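Local coordinates for designed helical repeat protein (Synthetic construct, PDB 5CWM), which has no known natural function, being a de novo designed protein built to fold as a repeating array of paired helices, at residues 7-21 with 65-79. Numbering follows the deposited sequence.
Sequences LKRVEKLVKEAEELL and RAVELVVRVAELLLR
L76 enters a hole formed by V14, A17, E18 and L21, a knobs-into-holes fit between parallel helices of a designed helical repeat. In a repeat of helical hairpins, equivalent helices two apart in chain order run the same way, and here segments 7-21 and 65-79 lie 9° from parallel with axes 10.6 Å apart. The tight part faces inward. L76 CD2 rests 3.7 Å from A17 CB, while its other branch, CD1, meets L21 CD2 and the CG of E18. With CG anti to the backbone N (chi1 178°), L76 directs both methyls into this hole. One turn back V14 CG2 abuts V73 CG2, and farther still L69 CD1 packs against V10 CG1 at 3.7 Å and against L7 CD2. Helix 30-57, of the other layer, backs this seam, touching L21 and V73.

On the solvent side, E11, R65, R72 and R79 are only partly buried and the contact is looser. E11 OE2 sits above the centre of the R65 guanidinium, 3.7 Å from R65 NE, a long ion pair with no N-H aimed at it; R65 NE also pairs by charge alone with E68 OE2 of its own helix. The exception is R72, whose chain bends at chi2 (95°) and brings NE to the syn side of E18 OE2 at 2.9 Å, a bent bond tilted from the guanidinium plane, with weak bonds from NH2 to both carboxylate oxygens. V14 CG1 lies over the middle of the same guanidinium, joining the charged border to the apolar seam. Were R72 replaced by an alanine, E18 would probably keep just its long ion pair to R79 across the helices, and V14 CG1 would lose its guanidinium cover. R79 lays its guanidinium over the L76 side chain, CD1 3.8 Å above the plane, as NH1 reaches to 3.7 Å from E18 OE2.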
ATOM      1  N   LEU A   7     -12.759 -13.665  -2.590  1.00 72.19           N
ATOM      2  CA  LEU A   7     -11.686 -13.206  -1.717  1.00 67.77           C
ATOM      3  C   LEU A   7     -10.949 -14.385  -1.100  1.00 68.28           C
ATOM      4  O   LEU A   7      -9.718 -14.412  -1.080  1.00 65.95           O
ATOM      5  CB  LEU A   7     -12.230 -12.290  -0.619  1.00 64.84           C
ATOM      6  CG  LEU A   7     -12.523 -10.847  -1.029  1.00 64.19           C
ATOM      7  CD1 LEU A   7     -13.074 -10.056   0.145  1.00 65.15           C
ATOM      8  CD2 LEU A   7     -11.270 -10.189  -1.583  1.00 60.56           C
ATOM      9  N   LYS A   8     -11.702 -15.365  -0.608  1.00 74.35           N
ATOM     10  CA  LYS A   8     -11.096 -16.564  -0.042  1.00 78.89           C
ATOM     11  C   LYS A   8     -10.348 -17.353  -1.115  1.00 81.03           C
ATOM     12  O   LYS A   8      -9.349 -18.017  -0.829  1.00 76.21           O
ATOM     13  CB  LYS A   8     -12.156 -17.442   0.626  1.00 86.14           C
ATOM     14  CG  LYS A   8     -12.745 -16.836   1.892  1.00 89.53           C
ATOM     15  CD  LYS A   8     -13.657 -17.815   2.614  1.00 93.11           C
ATOM     16  CE  LYS A   8     -14.862 -18.185   1.765  1.00 94.69           C
ATOM     17  NZ  LYS A   8     -15.771 -19.125   2.479  1.00 99.53           N
ATOM     18  N   ARG A   9     -10.834 -17.270  -2.351  1.00 87.84           N
ATOM     19  CA  ARG A   9     -10.156 -17.878  -3.491  1.00 93.16           C
ATOM     20  C   ARG A   9      -8.785 -17.245  -3.702  1.00 90.63           C
ATOM     21  O   ARG A   9      -7.774 -17.945  -3.816  1.00 97.42           O
ATOM     22  CB  ARG A   9     -11.004 -17.737  -4.757  1.00101.53           C
ATOM     23  CG  ARG A   9     -11.766 -18.991  -5.151  1.00112.84           C
ATOM     24  CD  ARG A   9     -10.904 -19.902  -6.008  1.00119.84           C
ATOM     25  NE  ARG A   9     -10.473 -19.238  -7.234  1.00121.00           N
ATOM     26  CZ  ARG A   9      -9.702 -19.800  -8.160  1.00124.49           C
ATOM     27  NH1 ARG A   9      -9.273 -21.045  -8.004  1.00128.98           N
ATOM     28  NH2 ARG A   9      -9.361 -19.117  -9.244  1.00124.34           N
ATOM     29  N   VAL A  10      -8.759 -15.916  -3.749  1.00 82.23           N
ATOM     30  CA  VAL A  10      -7.515 -15.174  -3.911  1.00 71.77           C
ATOM     31  C   VAL A  10      -6.547 -15.482  -2.772  1.00 66.83           C
ATOM     32  O   VAL A  10      -5.358 -15.709  -3.003  1.00 65.98           O
ATOM     33  CB  VAL A  10      -7.768 -13.655  -3.972  1.00 64.64           C
ATOM     34  CG1 VAL A  10      -6.452 -12.898  -4.072  1.00 62.92           C
ATOM     35  CG2 VAL A  10      -8.671 -13.315  -5.148  1.00 60.81           C
ATOM     36  N   GLU A  11      -7.066 -15.497  -1.548  1.00 67.14           N
ATOM     37  CA  GLU A  11      -6.260 -15.814  -0.372  1.00 69.75           C
ATOM     38  C   GLU A  11      -5.649 -17.206  -0.482  1.00 67.58           C
ATOM     39  O   GLU A  11      -4.472 -17.405  -0.170  1.00 56.13           O
ATOM     40  CB  GLU A  11      -7.104 -15.715   0.902  1.00 82.46           C
ATOM     41  CG  GLU A  11      -7.569 -14.309   1.241  1.00 91.50           C
ATOM     42  CD  GLU A  11      -8.583 -14.289   2.370  1.00104.03           C
ATOM     43  OE1 GLU A  11      -8.902 -15.372   2.904  1.00114.33           O
ATOM     44  OE2 GLU A  11      -9.062 -13.191   2.721  1.00105.19           O
ATOM     45  N   LYS A  12      -6.453 -18.164  -0.931  1.00 71.88           N
ATOM     46  CA  LYS A  12      -5.982 -19.534  -1.093  1.00 76.72           C
ATOM     47  C   LYS A  12      -4.903 -19.610  -2.167  1.00 69.72           C
ATOM     48  O   LYS A  12      -3.945 -20.374  -2.041  1.00 67.43           O
ATOM     49  CB  LYS A  12      -7.139 -20.471  -1.444  1.00 88.82           C
ATOM     50  CG  LYS A  12      -6.727 -21.933  -1.543  1.00100.93           C
ATOM     51  CD  LYS A  12      -7.859 -22.805  -2.050  1.00113.78           C
ATOM     52  CE  LYS A  12      -7.403 -24.245  -2.206  1.00125.72           C
ATOM     53  NZ  LYS A  12      -6.216 -24.351  -3.097  1.00128.13           N
ATOM     54  N   LEU A  13      -5.060 -18.815  -3.222  1.00 66.71           N
ATOM     55  CA  LEU A  13      -4.052 -18.754  -4.275  1.00 65.95           C
ATOM     56  C   LEU A  13      -2.744 -18.185  -3.736  1.00 63.13           C
ATOM     57  O   LEU A  13      -1.661 -18.657  -4.084  1.00 61.04           O
ATOM     58  CB  LEU A  13      -4.547 -17.915  -5.454  1.00 66.84           C
ATOM     59  CG  LEU A  13      -5.649 -18.526  -6.318  1.00 71.51           C
ATOM     60  CD1 LEU A  13      -5.943 -17.636  -7.515  1.00 70.66           C
ATOM     61  CD2 LEU A  13      -5.267 -19.928  -6.770  1.00 73.50           C
ATOM     62  N   VAL A  14      -2.853 -17.170  -2.885  1.00 60.45           N
ATOM     63  CA  VAL A  14      -1.683 -16.560  -2.265  1.00 59.23           C
ATOM     64  C   VAL A  14      -0.954 -17.559  -1.372  1.00 60.42           C
ATOM     65  O   VAL A  14       0.264 -17.711  -1.463  1.00 59.56           O
ATOM     66  CB  VAL A  14      -2.063 -15.321  -1.435  1.00 58.41           C
ATOM     67  CG1 VAL A  14      -0.875 -14.844  -0.618  1.00 59.46           C
ATOM     68  CG2 VAL A  14      -2.573 -14.212  -2.341  1.00 58.67           C
ATOM     69  N   LYS A  15      -1.708 -18.238  -0.511  1.00 67.82           N
ATOM     70  CA  LYS A  15      -1.150 -19.265   0.365  1.00 73.58           C
ATOM     71  C   LYS A  15      -0.455 -20.358  -0.442  1.00 73.80           C
ATOM     72  O   LYS A  15       0.670 -20.759  -0.135  1.00 75.31           O
ATOM     73  CB  LYS A  15      -2.247 -19.877   1.240  1.00 83.21           C
ATOM     74  CG  LYS A  15      -2.833 -18.923   2.270  1.00 89.73           C
ATOM     75  CD  LYS A  15      -1.903 -18.754   3.460  1.00 97.59           C
ATOM     76  CE  LYS A  15      -1.698 -20.077   4.184  1.00107.64           C
ATOM     77  NZ  LYS A  15      -0.821 -19.935   5.379  1.00108.65           N
ATOM     78  N   GLU A  16      -1.137 -20.824  -1.483  1.00 74.21           N
ATOM     79  CA  GLU A  16      -0.617 -21.866  -2.359  1.00 76.53           C
ATOM     80  C   GLU A  16       0.683 -21.431  -3.027  1.00 70.85           C
ATOM     81  O   GLU A  16       1.619 -22.220  -3.153  1.00 65.17           O
ATOM     82  CB  GLU A  16      -1.663 -22.233  -3.414  1.00 86.35           C
ATOM     83  CG  GLU A  16      -1.230 -23.310  -4.391  1.00 97.04           C
ATOM     84  CD  GLU A  16      -2.337 -23.691  -5.354  1.00107.91           C
ATOM     85  OE1 GLU A  16      -3.494 -23.281  -5.120  1.00108.90           O
ATOM     86  OE2 GLU A  16      -2.049 -24.397  -6.344  1.00115.83           O
ATOM     87  N   ALA A  17       0.733 -20.170  -3.447  1.00 70.07           N
ATOM     88  CA  ALA A  17       1.927 -19.614  -4.076  1.00 64.21           C
ATOM     89  C   ALA A  17       3.085 -19.527  -3.085  1.00 60.92           C
ATOM     90  O   ALA A  17       4.227 -19.846  -3.422  1.00 59.27           O
ATOM     91  CB  ALA A  17       1.627 -18.244  -4.660  1.00 52.32           C
ATOM     92  N   GLU A  18       2.785 -19.090  -1.865  1.00 59.09           N
ATOM     93  CA  GLU A  18       3.793 -18.991  -0.816  1.00 60.13           C
ATOM     94  C   GLU A  18       4.346 -20.367  -0.467  1.00 62.34           C
ATOM     95  O   GLU A  18       5.529 -20.510  -0.153  1.00 62.43           O
ATOM     96  CB  GLU A  18       3.214 -18.322   0.433  1.00 61.48           C
ATOM     97  CG  GLU A  18       2.866 -16.855   0.245  1.00 69.17           C
ATOM     98  CD  GLU A  18       2.325 -16.214   1.507  1.00 83.02           C
ATOM     99  OE1 GLU A  18       2.211 -16.917   2.533  1.00 99.25           O
ATOM    100  OE2 GLU A  18       2.013 -15.005   1.473  1.00 79.43           O
ATOM    101  N   GLU A  19       3.494 -21.383  -0.524  0.53 66.33           N
ATOM    102  CA  GLU A  19       3.939 -22.742  -0.245  0.53 70.89           C
ATOM    103  C   GLU A  19       4.736 -23.306  -1.418  0.53 71.90           C
ATOM    104  O   GLU A  19       5.647 -24.113  -1.227  0.53 71.94           O
ATOM    105  CB  GLU A  19       2.747 -23.643   0.076  0.53 74.41           C
ATOM    106  CG  GLU A  19       2.023 -23.255   1.355  0.53 83.70           C
ATOM    107  CD  GLU A  19       2.858 -23.485   2.601  0.53 87.69           C
ATOM    108  OE1 GLU A  19       3.802 -24.301   2.549  0.53 93.62           O
ATOM    109  OE2 GLU A  19       2.567 -22.849   3.637  0.53 88.20           O
ATOM    110  N   LEU A  20       4.394 -22.874  -2.628  1.00 69.48           N
ATOM    111  CA  LEU A  20       5.160 -23.252  -3.810  1.00 66.93           C
ATOM    112  C   LEU A  20       6.560 -22.663  -3.718  1.00 62.92           C
ATOM    113  O   LEU A  20       7.537 -23.300  -4.101  1.00 64.45           O
ATOM    114  CB  LEU A  20       4.468 -22.782  -5.090  1.00 62.91           C
ATOM    115  CG  LEU A  20       3.281 -23.607  -5.587  1.00 65.28           C
ATOM    116  CD1 LEU A  20       2.621 -22.927  -6.775  1.00 62.05           C
ATOM    117  CD2 LEU A  20       3.725 -25.015  -5.950  1.00 65.57           C
ATOM    118  N   LEU A  21       6.642 -21.440  -3.201  1.00 63.71           N
ATOM    119  CA  LEU A  21       7.922 -20.779  -2.970  1.00 63.99           C
ATOM    120  C   LEU A  21       8.712 -21.479  -1.871  1.00 67.68           C
ATOM    121  O   LEU A  21       9.924 -21.668  -1.987  1.00 67.42           O
ATOM    122  CB  LEU A  21       7.704 -19.308  -2.603  1.00 53.03           C
ATOM    123  CG  LEU A  21       8.897 -18.554  -2.009  1.00 52.46           C
ATOM    124  CD1 LEU A  21      10.056 -18.488  -2.993  1.00 53.33           C
ATOM    125  CD2 LEU A  21       8.485 -17.157  -1.568  1.00 50.29           C
ATOM    126  N   ARG A  65      -9.958  -5.214   1.108  1.00 72.32           N
ATOM    127  CA  ARG A  65      -9.419  -6.561   1.265  1.00 73.63           C
ATOM    128  C   ARG A  65      -8.711  -7.011  -0.010  1.00 65.99           C
ATOM    129  O   ARG A  65      -7.614  -7.574   0.038  1.00 63.22           O
ATOM    130  CB  ARG A  65     -10.530  -7.549   1.628  1.00 84.99           C
ATOM    131  CG  ARG A  65     -10.230  -8.394   2.856  1.00 94.34           C
ATOM    132  CD  ARG A  65      -8.886  -9.094   2.729  1.00102.36           C
ATOM    133  NE  ARG A  65      -8.503  -9.776   3.962  1.00113.32           N
ATOM    134  CZ  ARG A  65      -7.294 -10.279   4.189  1.00122.07           C
ATOM    135  NH1 ARG A  65      -7.032 -10.885   5.339  1.00132.87           N
ATOM    136  NH2 ARG A  65      -6.346 -10.173   3.269  1.00119.71           N
ATOM    137  N   ALA A  66      -9.340  -6.745  -1.150  1.00 66.39           N
ATOM    138  CA  ALA A  66      -8.776  -7.112  -2.444  1.00 62.41           C
ATOM    139  C   ALA A  66      -7.433  -6.427  -2.685  1.00 59.79           C
ATOM    140  O   ALA A  66      -6.465  -7.066  -3.105  1.00 57.88           O
ATOM    141  CB  ALA A  66      -9.750  -6.770  -3.561  1.00 63.85           C
ATOM    142  N   VAL A  67      -7.376  -5.128  -2.411  1.00 59.87           N
ATOM    143  CA  VAL A  67      -6.169  -4.356  -2.681  1.00 60.71           C
ATOM    144  C   VAL A  67      -5.036  -4.706  -1.716  1.00 60.06           C
ATOM    145  O   VAL A  67      -3.872  -4.758  -2.116  1.00 60.22           O
ATOM    146  CB  VAL A  67      -6.456  -2.842  -2.627  1.00 62.00           C
ATOM    147  CG1 VAL A  67      -5.173  -2.042  -2.783  1.00 61.15           C
ATOM    148  CG2 VAL A  67      -7.435  -2.471  -3.722  1.00 65.12           C
ATOM    149  N   GLU A  68      -5.363  -4.965  -0.453  1.00 60.48           N
ATOM    150  CA  GLU A  68      -4.325  -5.375   0.489  1.00 61.09           C
ATOM    151  C   GLU A  68      -3.866  -6.797   0.164  1.00 60.92           C
ATOM    152  O   GLU A  68      -2.731  -7.178   0.466  1.00 63.42           O
ATOM    153  CB  GLU A  68      -4.812  -5.263   1.937  1.00 66.40           C
ATOM    154  CG  GLU A  68      -5.949  -6.187   2.320  1.00 74.24           C
ATOM    155  CD  GLU A  68      -6.553  -5.828   3.665  1.00 82.25           C
ATOM    156  OE1 GLU A  68      -6.173  -4.780   4.230  1.00 80.62           O
ATOM    157  OE2 GLU A  68      -7.409  -6.591   4.160  1.00 93.76           O
ATOM    158  N   LEU A  69      -4.742  -7.573  -0.470  1.00 59.42           N
ATOM    159  CA  LEU A  69      -4.339  -8.867  -1.015  1.00 60.41           C
ATOM    160  C   LEU A  69      -3.370  -8.669  -2.179  1.00 60.90           C
ATOM    161  O   LEU A  69      -2.422  -9.438  -2.348  1.00 62.49           O
ATOM    162  CB  LEU A  69      -5.556  -9.679  -1.466  1.00 64.96           C
ATOM    163  CG  LEU A  69      -6.298 -10.459  -0.377  1.00 70.67           C
ATOM    164  CD1 LEU A  69      -7.523 -11.151  -0.950  1.00 77.88           C
ATOM    165  CD2 LEU A  69      -5.368 -11.465   0.283  1.00 70.82           C
ATOM    166  N   VAL A  70      -3.613  -7.632  -2.977  1.00 59.96           N
ATOM    167  CA  VAL A  70      -2.705  -7.279  -4.066  1.00 54.95           C
ATOM    168  C   VAL A  70      -1.336  -6.897  -3.507  1.00 56.37           C
ATOM    169  O   VAL A  70      -0.302  -7.291  -4.047  1.00 56.65           O
ATOM    170  CB  VAL A  70      -3.262  -6.119  -4.923  1.00 53.62           C
ATOM    171  CG1 VAL A  70      -2.206  -5.601  -5.886  1.00 53.44           C
ATOM    172  CG2 VAL A  70      -4.501  -6.567  -5.680  1.00 48.02           C
ATOM    173  N   VAL A  71      -1.338  -6.139  -2.414  1.00 59.16           N
ATOM    174  CA  VAL A  71      -0.105  -5.767  -1.725  1.00 53.96           C
ATOM    175  C   VAL A  71       0.625  -7.009  -1.218  1.00 50.87           C
ATOM    176  O   VAL A  71       1.847  -7.129  -1.358  1.00 48.31           O
ATOM    177  CB  VAL A  71      -0.386  -4.814  -0.545  1.00 50.30           C
ATOM    178  CG1 VAL A  71       0.885  -4.550   0.249  1.00 50.43           C
ATOM    179  CG2 VAL A  71      -0.985  -3.511  -1.053  1.00 47.90           C
ATOM    180  N   ARG A  72      -0.137  -7.929  -0.632  1.00 55.39           N
ATOM    181  CA  ARG A  72       0.383  -9.225  -0.208  1.00 58.09           C
ATOM    182  C   ARG A  72       1.110  -9.919  -1.360  1.00 56.57           C
ATOM    183  O   ARG A  72       2.253 -10.374  -1.220  1.00 60.02           O
ATOM    184  CB  ARG A  72      -0.756 -10.105   0.310  1.00 62.56           C
ATOM    185  CG  ARG A  72      -0.356 -11.523   0.664  1.00 68.40           C
ATOM    186  CD  ARG A  72      -0.050 -11.653   2.141  1.00 72.53           C
ATOM    187  NE  ARG A  72       0.211 -13.036   2.529  1.00 77.48           N
ATOM    188  CZ  ARG A  72      -0.726 -13.889   2.931  1.00 81.82           C
ATOM    189  NH1 ARG A  72      -1.992 -13.501   2.998  1.00 83.05           N
ATOM    190  NH2 ARG A  72      -0.398 -15.130   3.264  1.00 83.60           N
ATOM    191  N   VAL A  73       0.431  -9.981  -2.503  1.00 54.22           N
ATOM    192  CA  VAL A  73       0.992 -10.576  -3.709  1.00 56.41           C
ATOM    193  C   VAL A  73       2.286  -9.877  -4.115  1.00 57.05           C
ATOM    194  O   VAL A  73       3.250 -10.527  -4.507  1.00 54.75           O
ATOM    195  CB  VAL A  73      -0.011 -10.523  -4.883  1.00 56.74           C
ATOM    196  CG1 VAL A  73       0.664 -10.912  -6.188  1.00 55.13           C
ATOM    197  CG2 VAL A  73      -1.203 -11.425  -4.605  1.00 55.66           C
ATOM    198  N   ALA A  74       2.305  -8.554  -4.003  1.00 61.98           N
ATOM    199  CA  ALA A  74       3.481  -7.768  -4.364  1.00 55.23           C
ATOM    200  C   ALA A  74       4.679  -8.109  -3.479  1.00 50.29           C
ATOM    201  O   ALA A  74       5.785  -8.339  -3.978  1.00 49.11           O
ATOM    202  CB  ALA A  74       3.168  -6.284  -4.285  1.00 51.96           C
ATOM    203  N   GLU A  75       4.456  -8.135  -2.166  1.00 41.82           N
ATOM    204  CA  GLU A  75       5.498  -8.526  -1.220  1.00 73.11           C
ATOM    205  C   GLU A  75       6.013  -9.921  -1.553  1.00 42.82           C
ATOM    206  O   GLU A  75       7.225 -10.179  -1.542  1.00 45.92           O
ATOM    207  CB  GLU A  75       4.974  -8.492   0.219  1.00 80.37           C
ATOM    208  CG  GLU A  75       4.521  -7.121   0.696  1.00 93.08           C
ATOM    209  CD  GLU A  75       3.956  -7.153   2.106  1.00109.28           C
ATOM    210  OE1 GLU A  75       3.760  -8.263   2.644  1.00111.88           O
ATOM    211  OE2 GLU A  75       3.709  -6.069   2.675  1.00109.84           O
ATOM    212  N   LEU A  76       5.077 -10.817  -1.857  1.00 46.30           N
ATOM    213  CA  LEU A  76       5.423 -12.182  -2.234  1.00 46.82           C
ATOM    214  C   LEU A  76       6.320 -12.199  -3.467  1.00 49.08           C
ATOM    215  O   LEU A  76       7.268 -12.978  -3.543  1.00 50.15           O
ATOM    216  CB  LEU A  76       4.157 -13.003  -2.486  1.00 47.19           C
ATOM    217  CG  LEU A  76       4.370 -14.449  -2.935  1.00 46.51           C
ATOM    218  CD1 LEU A  76       5.280 -15.187  -1.965  1.00 46.76           C
ATOM    219  CD2 LEU A  76       3.035 -15.162  -3.073  1.00 47.55           C
ATOM    220  N   LEU A  77       6.022 -11.327  -4.424  1.00 53.74           N
ATOM    221  CA  LEU A  77       6.800 -11.239  -5.652  1.00 55.22           C
ATOM    222  C   LEU A  77       8.177 -10.653  -5.382  1.00 56.36           C
ATOM    223  O   LEU A  77       9.136 -10.966  -6.083  1.00 62.23           O
ATOM    224  CB  LEU A  77       6.064 -10.400  -6.699  1.00 54.44           C
ATOM    225  CG  LEU A  77       4.782 -11.020  -7.258  1.00 54.78           C
ATOM    226  CD1 LEU A  77       4.255 -10.212  -8.429  1.00 46.56           C
ATOM    227  CD2 LEU A  77       5.020 -12.462  -7.660  1.00 56.88           C
ATOM    228  N   LEU A  78       8.273  -9.799  -4.367  1.00 54.53           N
ATOM    229  CA  LEU A  78       9.570  -9.282  -3.948  1.00 56.31           C
ATOM    230  C   LEU A  78      10.413 -10.401  -3.342  1.00 64.16           C
ATOM    231  O   LEU A  78      11.611 -10.510  -3.614  1.00 62.48           O
ATOM    232  CB  LEU A  78       9.406  -8.135  -2.946  1.00 52.14           C
ATOM    233  CG  LEU A  78      10.697  -7.619  -2.301  1.00 50.41           C
ATOM    234  CD1 LEU A  78      11.705  -7.190  -3.357  1.00 52.36           C
ATOM    235  CD2 LEU A  78      10.404  -6.475  -1.345  1.00 47.87           C
ATOM    236  N   ARG A  79       9.779 -11.234  -2.520  1.00 71.34           N
ATOM    237  CA  ARG A  79      10.472 -12.373  -1.919  1.00 71.47           C
ATOM    238  C   ARG A  79      10.950 -13.358  -2.989  1.00 61.05           C
ATOM    239  O   ARG A  79      12.106 -13.799  -2.977  1.00 50.07           O
ATOM    240  CB  ARG A  79       9.560 -13.073  -0.910  1.00 76.24           C
ATOM    241  CG  ARG A  79       9.267 -12.235   0.327  1.00 83.33           C
ATOM    242  CD  ARG A  79       7.840 -12.431   0.815  1.00 89.30           C
ATOM    243  NE  ARG A  79       7.595 -13.786   1.301  1.00 92.57           N
ATOM    244  CZ  ARG A  79       6.396 -14.247   1.640  1.00 92.44           C
ATOM    245  NH1 ARG A  79       5.331 -13.463   1.541  1.00 92.27           N
ATOM    246  NH2 ARG A  79       6.260 -15.493   2.073  1.00 93.80           N
TER